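PDB 7JKA: m3DLH protein from Halieaceae bacterium, which probably hydrolyses dienelactones and related esters as an alpha/beta hydrolase of the dienelactone hydrolase family, with phosphotriesterase activity also associated with it. Local coordinates for residues 112-115 against 116-120; 228-232 against 233-237. One frame throughout, in Å; residues are numbered along the deposited sequence.

Contact 1. Residues 112-115 against 116-120; sequences LDTL and VAQPE
The C-terminal end of helix 101-116 is finished here by Gln118, whose side chain turns back onto the carbonyl of Thr114 while its backbone N bonds to Leu115 O. The last regular turn is marked by Val116 N, which donates to Leu112 O at 2.9 Å. One residue later the pattern slackens: Ala117 N reaches Asp113 O at 3.0 Å with the N-H bent to 137°, and adds only a weak bond to Thr114 O. Gln118 N then bonds three residues back, to Leu115 O at 3.1 Å, instead of four, consistent with the chain leaving the alpha-helical path.

Thr114 O, one of the last carbonyls of the helix, is taken up chiefly by the amide of Gln118: NE2 lies 2.9 Å away in a bond of 161°, and the oxygen sits close to the amide plane. CG beside the backbone N and a bend at chi2 (-48°) fold the side chain back to this position, alongside that of Thr114, with CG2 of Thr114 3.9 Å from NE2. The threonine OG1 bonds instead to Ala110 O. At the other end of the amide, OE1 of Gln118 accepts from Arg17, which would hold the group against rotation. Leu112 CD1 and Val116 CG2 make a loose apolar contact at 4.4 Å.

Thr114 and Gln118 rest on Ile19 of strand 14-22, while Leu112 and Leu115 pack on Val46 of strand 42-48. Past the helix, Glu120 pairs with Cys42 through the backbone as the chain enters strand 121-122.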
# COMPACT_ATOMS: atom_id res chain seq x y z
N LEU A 112 -5.91 -3.14 -8.53
CA LEU A 112 -5.20 -4.39 -8.82
C LEU A 112 -5.58 -4.93 -10.20
O LEU A 112 -4.72 -5.37 -10.97
CB LEU A 112 -5.53 -5.45 -7.75
CG LEU A 112 -4.81 -6.79 -7.91
CD1 LEU A 112 -3.30 -6.60 -7.91
CD2 LEU A 112 -5.24 -7.75 -6.81
N ASP A 113 -6.89 -4.91 -10.51
CA ASP A 113 -7.32 -5.41 -11.81
C ASP A 113 -6.69 -4.61 -12.94
O ASP A 113 -6.27 -5.17 -13.96
CB ASP A 113 -8.84 -5.33 -11.91
CG ASP A 113 -9.54 -6.38 -11.09
OD1 ASP A 113 -8.90 -7.32 -10.58
OD2 ASP A 113 -10.78 -6.22 -10.95
N THR A 114 -6.60 -3.30 -12.76
CA THR A 114 -5.99 -2.46 -13.78
C THR A 114 -4.50 -2.77 -13.94
O THR A 114 -3.99 -2.81 -15.06
CB THR A 114 -6.22 -1.00 -13.43
OG1 THR A 114 -7.64 -0.83 -13.25
CG2 THR A 114 -5.79 -0.15 -14.56
N LEU A 115 -3.81 -3.00 -12.83
CA LEU A 115 -2.42 -3.42 -12.92
C LEU A 115 -2.28 -4.70 -13.73
O LEU A 115 -1.45 -4.81 -14.63
CB LEU A 115 -1.86 -3.59 -11.51
CG LEU A 115 -0.47 -4.20 -11.44
CD1 LEU A 115 0.52 -3.16 -11.94
CD2 LEU A 115 -0.20 -4.60 -9.97
N VAL A 116 -3.09 -5.71 -13.39
CA VAL A 116 -3.01 -7.00 -14.06
C VAL A 116 -3.34 -6.88 -15.55
O VAL A 116 -2.83 -7.66 -16.36
CB VAL A 116 -3.93 -8.00 -13.34
CG1 VAL A 116 -4.05 -9.29 -14.13
CG2 VAL A 116 -3.40 -8.27 -11.93
N ALA A 117 -4.16 -5.91 -15.93
CA ALA A 117 -4.54 -5.73 -17.32
C ALA A 117 -3.42 -5.15 -18.17
O ALA A 117 -3.55 -5.15 -19.40
CB ALA A 117 -5.77 -4.83 -17.39
N GLN A 118 -2.31 -4.70 -17.56
CA GLN A 118 -1.24 -4.09 -18.35
C GLN A 118 -0.35 -5.17 -18.96
O GLN A 118 -0.05 -6.19 -18.31
CB GLN A 118 -0.40 -3.14 -17.48
CG GLN A 118 -1.24 -2.04 -16.81
CD GLN A 118 -2.17 -1.35 -17.80
OE1 GLN A 118 -1.75 -0.91 -18.87
NE2 GLN A 118 -3.46 -1.28 -17.46
N PRO A 119 0.10 -4.97 -20.21
CA PRO A 119 0.89 -6.01 -20.89
C PRO A 119 2.24 -6.30 -20.23
O PRO A 119 2.78 -7.40 -20.42
CB PRO A 119 1.07 -5.46 -22.31
CG PRO A 119 0.77 -4.00 -22.23
CD PRO A 119 -0.23 -3.85 -21.11
N GLU A 120 2.76 -5.36 -19.44
CA GLU A 120 4.03 -5.56 -18.74
C GLU A 120 3.95 -6.57 -17.61
O GLU A 120 5.00 -7.05 -17.15
CB GLU A 120 4.50 -4.22 -18.17
CG GLU A 120 4.90 -3.18 -19.20
CD GLU A 120 3.74 -2.41 -19.80
OE1 GLU A 120 2.58 -2.64 -19.40
OE2 GLU A 120 4.00 -1.58 -20.71

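Contact 2. Residues 228-232 against 233-237; sequences LAYEP and LTEAR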
# COMPACT_ATOMS: atom_id res chain seq x y z
N LEU A 228 4.31 12.84 13.44
CA LEU A 228 4.62 12.68 12.02
C LEU A 228 6.02 13.23 11.77
O LEU A 228 6.27 14.42 11.99
CB LEU A 228 3.59 13.40 11.15
CG LEU A 228 2.47 12.50 10.61
CD1 LEU A 228 1.43 12.22 11.68
CD2 LEU A 228 1.82 13.11 9.38
N ALA A 229 6.92 12.37 11.31
CA ALA A 229 8.31 12.77 11.13
C ALA A 229 9.00 11.80 10.18
O ALA A 229 8.78 10.59 10.26
CB ALA A 229 9.06 12.81 12.47
N TYR A 230 9.84 12.34 9.31
CA TYR A 230 10.68 11.54 8.42
C TYR A 230 11.80 10.87 9.22
O TYR A 230 12.40 11.48 10.11
CB TYR A 230 11.28 12.44 7.33
CG TYR A 230 12.18 11.73 6.34
CD1 TYR A 230 11.74 10.62 5.64
CD2 TYR A 230 13.46 12.23 6.04
CE1 TYR A 230 12.55 9.97 4.71
CE2 TYR A 230 14.27 11.60 5.12
CZ TYR A 230 13.81 10.47 4.45
OH TYR A 230 14.62 9.85 3.52
N GLU A 231 12.08 9.61 8.89
CA GLU A 231 13.14 8.86 9.58
C GLU A 231 13.90 8.08 8.51
O GLU A 231 13.50 6.98 8.12
CB GLU A 231 12.56 7.96 10.68
CG GLU A 231 13.53 7.73 11.85
CD GLU A 231 14.81 7.05 11.40
OE1 GLU A 231 15.73 7.74 10.90
OE2 GLU A 231 14.90 5.83 11.52
N PRO A 232 15.00 8.64 8.01
CA PRO A 232 15.63 8.04 6.82
C PRO A 232 16.20 6.65 7.09
O PRO A 232 16.18 5.82 6.18
CB PRO A 232 16.73 9.04 6.44
CG PRO A 232 17.00 9.79 7.68
CD PRO A 232 15.72 9.85 8.46
N LEU A 233 16.67 6.37 8.30
CA LEU A 233 17.19 5.04 8.59
C LEU A 233 16.09 3.99 8.49
O LEU A 233 16.25 2.94 7.85
CB LEU A 233 17.84 5.02 9.97
CG LEU A 233 18.81 3.89 10.31
CD1 LEU A 233 19.78 3.65 9.17
CD2 LEU A 233 19.56 4.22 11.60
N THR A 234 14.94 4.27 9.11
CA THR A 234 13.81 3.35 9.04
C THR A 234 13.25 3.27 7.63
O THR A 234 12.82 2.20 7.19
CB THR A 234 12.71 3.79 10.01
OG1 THR A 234 13.23 3.78 11.35
CG2 THR A 234 11.52 2.86 9.93
N GLU A 235 13.25 4.39 6.90
CA GLU A 235 12.84 4.33 5.49
C GLU A 235 13.69 3.32 4.73
O GLU A 235 13.16 2.46 4.02
CB GLU A 235 12.93 5.71 4.84
CG GLU A 235 12.48 5.61 3.37
CD GLU A 235 12.71 6.86 2.56
OE1 GLU A 235 13.65 7.62 2.88
OE2 GLU A 235 11.95 7.09 1.58
N ALA A 236 15.01 3.37 4.91
CA ALA A 236 15.89 2.47 4.18
C ALA A 236 15.72 1.03 4.66
O ALA A 236 15.65 0.10 3.84
CB ALA A 236 17.33 2.93 4.35
N ARG A 237 15.68 0.82 5.97
CA ARG A 237 15.55 -0.54 6.49
C ARG A 237 14.26 -1.20 6.04
O ARG A 237 14.24 -2.37 5.65
CB ARG A 237 15.62 -0.53 8.02
CG ARG A 237 16.98 -0.20 8.59
CD ARG A 237 16.83 0.19 10.04
NE ARG A 237 18.14 0.29 10.66
CZ ARG A 237 18.31 0.66 11.92
NH1 ARG A 237 17.28 0.96 12.69
NH2 ARG A 237 19.54 0.71 12.43
O HOH W 1 16.38 6.78 3.53
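Glu231 OE2 is gripped twice by Thr234: by the hydroxyl OG1 at 2.6 Å and by the backbone N at 2.9 Å. Both donors come from the same face of the carboxylate; OG1 lies on the anti side and nearer the plane, whereas N stands much higher above it. The other oxygen, OE1, accepts from Leu233 N at 3.1 Å, again from above the plane. Two amides of the first turn and one hydroxyl are therefore satisfied by one carboxylate, which a bend at chi2 (-61°) brings back over the start of the helix. Asn210 adds a weak bond to OE2. The amide N-H groups it accepts from, together with the helix dipole, would probably favour the charged form of Glu231.

A second link closes the other side of the turn. Tyr230 OH donates to Glu235 OE1 at 2.5 Å, nearly along the C-O axis, and the carboxylate plane stands 85° from the ring plane. Glu235 has CG anti to its backbone N (chi1 -179°) and an extended chain, which carries the carboxylate to the tyrosine's edge. A water donates to both OE1 of Glu235 and Pro232 O, while OE2 of Glu235 forms salt bridges with Arg61 and Arg64. Over one face of the Tyr230 ring lies Pro232 N, 4.1 Å above its centre.

Backbone bonding begins with Glu235 N to Glu231 O at 2.9 Å, followed by Ala236 N to Pro232 O. With Glu231 as side-chain acceptor and proline next, this is a glutamate N-cap opening helix 232-250, the C-terminal helix of the alpha/beta-hydrolase fold.

How the contacts relate
Contact 1 closes helix 101-116 and contact 2 opens helix 232-250, so each marks a boundary between helix and loop. Contact 1 comes first along the chain; their centres lie 30 Å apart, on opposite sides of the chain's centre, and their nearest atoms are about 20 Å apart without touching. The mixed sheet lies between them in the fold: contact 1 leads into strand 121-122 and rests on strands 14-22, 27-35 and 42-48, whereas Thr234 and Arg237 of contact 2 touch strand 203-208. Both belong to the same alpha/beta-hydrolase fold. Each helix end thus has its own local bonds and touches a different part of the beta-sheet, with no direct contact between the two.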